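Local coordinates for protein putative acetyltransferase (Clostridium difficile, PDB 3DSB) that probably transfers acyl groups as a member of the GNAT acetyltransferase family, its natural acceptor substrate not being established, at residues L6-I20 and L49-F63. Numbering follows the deposited sequence. Where two conformers were deposited one is given.
Sequences LIEIREARMDDLDTI and LLDERKGKYHVYTVF
I20 lays its CG2 methyl over one face of the Y57 ring, a CH-pi contact with CG2 3.9 Å from the ring centroid. That methyl lies anti to the backbone N (chi1 -70° for CG1), which leaves CG1 to carry CD1 along towards CG1 of V59. A12 packs alongside: its CB meets CB of Y57 and, at 3.6 Å, CD2 of L49, whose other methyl, CD1, rests against L17. The helices 17-32 and 38-50 are thereby packed onto one face of strand 56-62, and V45 of the second helix also touches I20 and Y57. The hydroxyl of Y57 leaves this cluster to bond D78 of the second subunit.

The pairing of edge strand 7-11 with strand 56-62, antiparallel at 158°, is the first step of the GNAT sheet, the chain passing through two helices between these neighbours before it returns to pair. Backbone bonds join E8 with T61 and R10 with V59 in both directions, and A12 N continues the register to Y57 O. On the face bearing I9 and Y60, CG1 of I9 lies 3.7 Å from CD1 of Y60, while I7 sets CG2 beside the phenol; helix 101-115 covers I9 and Y60.

The face carrying R10, V59 and T61, apolar next to I20, turns polar along the strand. R10, extended from CG to NE, passes over V59, whose CG2 sits 3.4 Å from NH1 above the guanidinium plane. NH1 and NH2 grip D16 end-on in a salt bridge, each donating to the syn lone pair of a different carboxylate oxygen, with NH1 to OD2 at 2.8 Å; the backbone N-H of R13 adds a second bond to OD2 from above the carboxylate plane. Farther along this face, one water accepts a hydrogen bond from NE of R10, donates to OE1 of E8 and bonds OG1 of T61 at 2.7 Å.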
loop_
_atom_site.group_PDB
_atom_site.type_symbol
_atom_site.label_atom_id
_atom_site.label_comp_id
_atom_site.label_asym_id
_atom_site.label_seq_id
_atom_site.Cartn_x
_atom_site.Cartn_y
_atom_site.Cartn_z
ATOM N N LEU A 6 5.572 -14.493 -29.920
ATOM C CA LEU A 6 4.502 -15.469 -29.826
ATOM C C LEU A 6 3.930 -15.565 -28.408
ATOM O O LEU A 6 2.724 -15.536 -28.221
ATOM C CB LEU A 6 4.962 -16.847 -30.307
ATOM C CG LEU A 6 5.475 -16.794 -31.739
ATOM C CD1 LEU A 6 5.853 -18.202 -32.140
ATOM C CD2 LEU A 6 4.412 -16.237 -32.654
ATOM N N ILE A 7 4.819 -15.684 -27.437
ATOM C CA ILE A 7 4.423 -15.606 -26.040
ATOM C C ILE A 7 5.190 -14.481 -25.372
ATOM O O ILE A 7 6.413 -14.359 -25.487
ATOM C CB ILE A 7 4.715 -16.937 -25.316
ATOM C CG1 ILE A 7 3.837 -18.083 -25.879
ATOM C CG2 ILE A 7 4.516 -16.769 -23.814
ATOM C CD1 ILE A 7 4.181 -19.496 -25.332
ATOM N N GLU A 8 4.466 -13.661 -24.623
ATOM C CA GLU A 8 5.150 -12.584 -23.929
ATOM C C GLU A 8 4.371 -12.132 -22.739
ATOM O O GLU A 8 3.172 -12.409 -22.615
ATOM C CB GLU A 8 5.365 -11.372 -24.834
ATOM C CG GLU A 8 4.126 -10.574 -25.189
ATOM C CD GLU A 8 4.440 -9.308 -26.001
ATOM O OE1 GLU A 8 3.496 -8.649 -26.462
ATOM O OE2 GLU A 8 5.633 -8.994 -26.181
ATOM N N ILE A 9 5.087 -11.426 -21.888
ATOM C CA ILE A 9 4.456 -10.668 -20.820
ATOM C C ILE A 9 4.603 -9.205 -21.215
ATOM O O ILE A 9 5.693 -8.762 -21.610
ATOM C CB ILE A 9 5.125 -10.970 -19.450
ATOM C CG1 ILE A 9 4.856 -12.416 -18.996
ATOM C CG2 ILE A 9 4.606 -9.975 -18.368
ATOM C CD1 ILE A 9 5.752 -12.898 -17.848
ATOM N N ARG A 10 3.516 -8.454 -21.111
ATOM C CA ARG A 10 3.547 -7.053 -21.454
ATOM C C ARG A 10 2.648 -6.288 -20.498
ATOM O O ARG A 10 1.733 -6.841 -19.872
ATOM C CB ARG A 10 3.028 -6.827 -22.876
ATOM C CG ARG A 10 1.596 -7.364 -23.169
ATOM C CD ARG A 10 0.993 -6.756 -24.454
ATOM N NE ARG A 10 -0.315 -7.309 -24.791
ATOM C CZ ARG A 10 -1.475 -6.904 -24.283
ATOM N NH1 ARG A 10 -1.521 -5.940 -23.345
ATOM N NH2 ARG A 10 -2.592 -7.509 -24.673
ATOM N N GLU A 11 2.867 -4.991 -20.450
ATOM C CA GLU A 11 1.946 -4.133 -19.733
ATOM C C GLU A 11 0.559 -4.235 -20.372
ATOM O O GLU A 11 0.403 -4.380 -21.603
ATOM C CB GLU A 11 2.471 -2.687 -19.760
ATOM C CG GLU A 11 3.744 -2.513 -18.918
ATOM C CD GLU A 11 4.243 -1.059 -18.778
ATOM O OE1 GLU A 11 3.576 -0.148 -19.308
ATOM O OE2 GLU A 11 5.302 -0.873 -18.118
ATOM N N ALA A 12 -0.489 -4.152 -19.548
ATOM C CA ALA A 12 -1.838 -4.140 -20.093
ATOM C C ALA A 12 -2.113 -2.863 -20.887
ATOM O O ALA A 12 -1.401 -1.872 -20.740
ATOM C CB ALA A 12 -2.870 -4.315 -18.951
ATOM N N ARG A 13 -3.147 -2.941 -21.715
ATOM C CA ARG A 13 -3.672 -1.835 -22.535
ATOM C C ARG A 13 -5.169 -1.683 -22.277
ATOM O O ARG A 13 -5.794 -2.608 -21.728
ATOM C CB ARG A 13 -3.428 -2.139 -24.041
ATOM C CG ARG A 13 -1.970 -2.423 -24.397
ATOM C CD ARG A 13 -1.755 -2.463 -25.892
ATOM N NE ARG A 13 -2.181 -3.711 -26.523
ATOM C CZ ARG A 13 -1.363 -4.613 -27.096
ATOM N NH1 ARG A 13 -0.042 -4.464 -27.095
ATOM N NH2 ARG A 13 -1.881 -5.687 -27.666
HETATM N N MSE A 14 -5.762 -0.556 -22.680
HETATM C CA MSE A 14 -7.203 -0.341 -22.476
HETATM C C MSE A 14 -8.063 -1.441 -23.103
HETATM O O MSE A 14 -9.107 -1.795 -22.552
HETATM C CB MSE A 14 -7.644 1.056 -22.951
HETATM C CG MSE A 14 -9.116 1.384 -22.669
HETATM SE SE MSE A 14 -9.614 1.261 -20.763
HETATM C CE MSE A 14 -8.303 2.492 -20.091
ATOM N N ASP A 15 -7.637 -1.993 -24.249
ATOM C CA ASP A 15 -8.368 -3.114 -24.863
ATOM C C ASP A 15 -8.460 -4.382 -24.023
ATOM O O ASP A 15 -9.279 -5.246 -24.298
ATOM C CB ASP A 15 -7.752 -3.477 -26.220
ATOM C CG ASP A 15 -8.337 -2.659 -27.348
ATOM O OD1 ASP A 15 -8.113 -3.038 -28.519
ATOM O OD2 ASP A 15 -9.045 -1.658 -27.061
ATOM N N ASP A 16 -7.594 -4.496 -23.016
ATOM C CA ASP A 16 -7.611 -5.653 -22.133
ATOM C C ASP A 16 -8.648 -5.524 -21.002
ATOM O O ASP A 16 -8.813 -6.466 -20.205
ATOM C CB ASP A 16 -6.254 -5.775 -21.470
ATOM C CG ASP A 16 -5.117 -6.027 -22.448
ATOM O OD1 ASP A 16 -5.315 -6.777 -23.444
ATOM O OD2 ASP A 16 -4.019 -5.512 -22.156
ATOM N N LEU A 17 -9.338 -4.393 -20.933
ATOM C CA LEU A 17 -10.282 -4.132 -19.833
ATOM C C LEU A 17 -11.239 -5.291 -19.575
ATOM O O LEU A 17 -11.391 -5.745 -18.447
ATOM C CB LEU A 17 -11.093 -2.843 -20.093
ATOM C CG LEU A 17 -12.296 -2.567 -19.159
ATOM C CD1 LEU A 17 -11.815 -2.315 -17.728
ATOM C CD2 LEU A 17 -13.120 -1.373 -19.587
ATOM N N ASP A 18 -11.945 -5.752 -20.604
ATOM C CA ASP A 18 -12.978 -6.738 -20.339
ATOM C C ASP A 18 -12.403 -8.051 -19.829
ATOM O O ASP A 18 -12.962 -8.674 -18.914
ATOM C CB ASP A 18 -13.822 -7.002 -21.600
ATOM C CG ASP A 18 -14.747 -5.852 -21.934
ATOM O OD1 ASP A 18 -14.805 -4.866 -21.164
ATOM O OD2 ASP A 18 -15.424 -5.940 -22.986
ATOM N N THR A 19 -11.280 -8.462 -20.415
ATOM C CA THR A 19 -10.633 -9.709 -19.989
ATOM C C THR A 19 -10.083 -9.592 -18.557
ATOM O O THR A 19 -10.248 -10.502 -17.748
ATOM C CB THR A 19 -9.536 -10.083 -20.965
ATOM O OG1 THR A 19 -10.144 -10.241 -22.255
ATOM C CG2 THR A 19 -8.859 -11.385 -20.557
ATOM N N ILE A 20 -9.421 -8.488 -18.242
ATOM C CA ILE A 20 -8.883 -8.308 -16.874
ATOM C C ILE A 20 -10.015 -8.260 -15.842
ATOM O O ILE A 20 -9.884 -8.820 -14.737
ATOM C CB ILE A 20 -7.988 -7.052 -16.810
ATOM C CG1 ILE A 20 -6.693 -7.321 -17.599
ATOM C CG2 ILE A 20 -7.672 -6.671 -15.386
ATOM C CD1 ILE A 20 -5.824 -6.090 -17.811
ATOM N N LEU A 49 -6.077 1.094 -15.345
ATOM C CA LEU A 49 -5.486 1.090 -16.708
ATOM C C LEU A 49 -5.136 2.493 -17.187
ATOM O O LEU A 49 -4.155 2.656 -17.942
ATOM C CB LEU A 49 -6.409 0.382 -17.699
ATOM C CG LEU A 49 -6.505 -1.141 -17.532
ATOM C CD1 LEU A 49 -7.688 -1.658 -18.337
ATOM C CD2 LEU A 49 -5.240 -1.848 -17.983
ATOM N N LEU A 50 -5.932 3.478 -16.746
ATOM C CA LEU A 50 -5.782 4.854 -17.212
ATOM C C LEU A 50 -4.713 5.614 -16.451
ATOM O O LEU A 50 -4.308 6.706 -16.893
ATOM C CB LEU A 50 -7.107 5.613 -17.085
ATOM C CG LEU A 50 -8.151 5.298 -18.144
ATOM C CD1 LEU A 50 -9.510 5.851 -17.719
ATOM C CD2 LEU A 50 -7.693 5.892 -19.507
ATOM N N ASP A 51 -4.243 5.074 -15.322
ATOM C CA ASP A 51 -3.340 5.822 -14.460
ATOM C C ASP A 51 -2.242 4.966 -13.898
ATOM O O ASP A 51 -2.421 4.303 -12.892
ATOM C CB ASP A 51 -4.128 6.510 -13.353
ATOM C CG ASP A 51 -3.286 7.440 -12.538
ATOM O OD1 ASP A 51 -2.090 7.661 -12.884
ATOM O OD2 ASP A 51 -3.842 7.951 -11.528
ATOM N N GLU A 52 -1.097 5.007 -14.564
ATOM C CA GLU A 52 0.093 4.237 -14.213
ATOM C C GLU A 52 0.613 4.562 -12.799
ATOM O O GLU A 52 1.379 3.786 -12.199
ATOM C CB GLU A 52 1.178 4.527 -15.266
ATOM C CG GLU A 52 1.396 6.058 -15.563
ATOM C CD GLU A 52 0.143 6.856 -16.124
ATOM O OE1 GLU A 52 -0.616 6.397 -17.057
ATOM O OE2 GLU A 52 -0.064 7.997 -15.610
ATOM N N ARG A 53 0.217 5.721 -12.272
ATOM C CA ARG A 53 0.600 6.088 -10.932
ATOM C C ARG A 53 -0.152 5.285 -9.883
ATOM O O ARG A 53 0.318 5.183 -8.742
ATOM C CB ARG A 53 0.413 7.593 -10.711
ATOM C CG ARG A 53 1.245 8.428 -11.675
ATOM C CD ARG A 53 0.827 9.889 -11.607
ATOM N NE ARG A 53 -0.469 10.139 -12.246
ATOM C CZ ARG A 53 -1.084 11.327 -12.248
ATOM N NH1 ARG A 53 -0.549 12.370 -11.616
ATOM N NH2 ARG A 53 -2.250 11.473 -12.863
ATOM N N LYS A 54 -1.303 4.697 -10.247
ATOM C CA LYS A 54 -2.059 3.852 -9.302
ATOM C C LYS A 54 -1.489 2.425 -9.173
ATOM O O LYS A 54 -1.853 1.722 -8.235
ATOM C CB LYS A 54 -3.525 3.758 -9.698
ATOM C CG LYS A 54 -4.384 5.066 -9.549
ATOM C CD LYS A 54 -5.842 4.856 -9.939
ATOM C CE LYS A 54 -6.781 6.076 -9.666
ATOM N NZ LYS A 54 -6.421 7.243 -10.554
ATOM N N GLY A 55 -0.601 2.000 -10.081
ATOM C CA GLY A 55 -0.210 0.585 -10.152
ATOM C C GLY A 55 -0.186 0.138 -11.601
ATOM O O GLY A 55 -0.414 0.940 -12.531
ATOM N N LYS A 56 0.101 -1.136 -11.806
ATOM C CA LYS A 56 0.214 -1.690 -13.157
ATOM C C LYS A 56 -0.319 -3.115 -13.236
ATOM O O LYS A 56 -0.067 -3.930 -12.326
ATOM C CB LYS A 56 1.684 -1.733 -13.601
ATOM C CG LYS A 56 2.447 -0.444 -13.569
ATOM C CD LYS A 56 2.144 0.481 -14.720
ATOM C CE LYS A 56 3.182 1.611 -14.696
ATOM N NZ LYS A 56 3.390 2.160 -13.270
ATOM N N TYR A 57 -1.042 -3.421 -14.322
ATOM C CA TYR A 57 -1.289 -4.791 -14.743
ATOM C C TYR A 57 -0.266 -5.188 -15.770
ATOM O O TYR A 57 0.074 -4.397 -16.675
ATOM C CB TYR A 57 -2.650 -4.941 -15.406
ATOM C CG TYR A 57 -3.835 -4.628 -14.547
ATOM C CD1 TYR A 57 -4.342 -5.566 -13.673
ATOM C CD2 TYR A 57 -4.550 -3.443 -14.742
ATOM C CE1 TYR A 57 -5.509 -5.280 -12.915
ATOM C CE2 TYR A 57 -5.668 -3.142 -14.008
ATOM C CZ TYR A 57 -6.162 -4.076 -13.099
ATOM O OH TYR A 57 -7.285 -3.729 -12.384
ATOM N N HIS A 58 0.180 -6.440 -15.667
ATOM C CA HIS A 58 0.889 -7.106 -16.759
ATOM C C HIS A 58 0.062 -8.327 -17.124
ATOM O O HIS A 58 -0.539 -8.983 -16.247
ATOM C CB HIS A 58 2.307 -7.541 -16.358
ATOM C CG HIS A 58 3.252 -6.399 -16.164
ATOM N ND1 HIS A 58 3.256 -5.631 -15.016
ATOM C CD2 HIS A 58 4.183 -5.851 -16.987
ATOM C CE1 HIS A 58 4.171 -4.679 -15.129
ATOM N NE2 HIS A 58 4.742 -4.784 -16.315
ATOM N N VAL A 59 0.066 -8.661 -18.411
ATOM C CA VAL A 59 -0.662 -9.813 -18.894
ATOM C C VAL A 59 0.299 -10.732 -19.649
ATOM O O VAL A 59 1.296 -10.286 -20.261
ATOM C CB VAL A 59 -1.822 -9.384 -19.839
ATOM C CG1 VAL A 59 -2.924 -8.710 -19.036
ATOM C CG2 VAL A 59 -1.334 -8.443 -20.992
ATOM N N TYR A 60 -0.024 -12.019 -19.531
ATOM C CA TYR A 60 0.679 -13.088 -20.263
ATOM C C TYR A 60 -0.155 -13.411 -21.500
ATOM O O TYR A 60 -1.344 -13.655 -21.395
ATOM C CB TYR A 60 0.808 -14.291 -19.345
ATOM C CG TYR A 60 1.702 -15.410 -19.828
ATOM C CD1 TYR A 60 2.977 -15.586 -19.285
ATOM C CD2 TYR A 60 1.243 -16.325 -20.772
ATOM C CE1 TYR A 60 3.809 -16.638 -19.711
ATOM C CE2 TYR A 60 2.033 -17.368 -21.175
ATOM C CZ TYR A 60 3.298 -17.531 -20.638
ATOM O OH TYR A 60 4.065 -18.586 -21.067
ATOM N N THR A 61 0.464 -13.308 -22.685
ATOM C CA THR A 61 -0.295 -13.529 -23.925
ATOM C C THR A 61 0.310 -14.646 -24.754
ATOM O O THR A 61 1.537 -14.861 -24.753
ATOM C CB THR A 61 -0.388 -12.228 -24.797
ATOM O OG1 THR A 61 0.904 -11.887 -25.310
ATOM C CG2 THR A 61 -0.925 -11.051 -23.956
ATOM N N VAL A 62 -0.573 -15.341 -25.459
ATOM C CA VAL A 62 -0.176 -16.467 -26.303
ATOM C C VAL A 62 -0.826 -16.237 -27.653
ATOM O O VAL A 62 -2.041 -16.280 -27.758
ATOM C CB VAL A 62 -0.651 -17.803 -25.698
ATOM C CG1 VAL A 62 -0.305 -18.976 -26.649
ATOM C CG2 VAL A 62 -0.044 -18.036 -24.274
ATOM N N PHE A 63 -0.003 -15.969 -28.679
ATOM C CA PHE A 63 -0.538 -15.575 -30.003
ATOM C C PHE A 63 -1.585 -14.492 -29.852
ATOM O O PHE A 63 -2.686 -14.574 -30.423
ATOM C CB PHE A 63 -1.083 -16.785 -30.783
ATOM C CG PHE A 63 -0.001 -17.616 -31.426
ATOM C CD1 PHE A 63 0.813 -18.456 -30.653
ATOM C CD2 PHE A 63 0.225 -17.543 -32.815
ATOM C CE1 PHE A 63 1.814 -19.205 -31.214
ATOM C CE2 PHE A 63 1.225 -18.355 -33.397
ATOM C CZ PHE A 63 2.017 -19.170 -32.578
HETATM O O HOH W 1 1.366 -13.121 -27.771
HETATM O O HOH W 2 0.797 -9.367 -26.397
HETATM O O HOH W 3 6.768 -3.355 -17.256
HETATM O O HOH W 4 -3.002 0.988 -19.879
#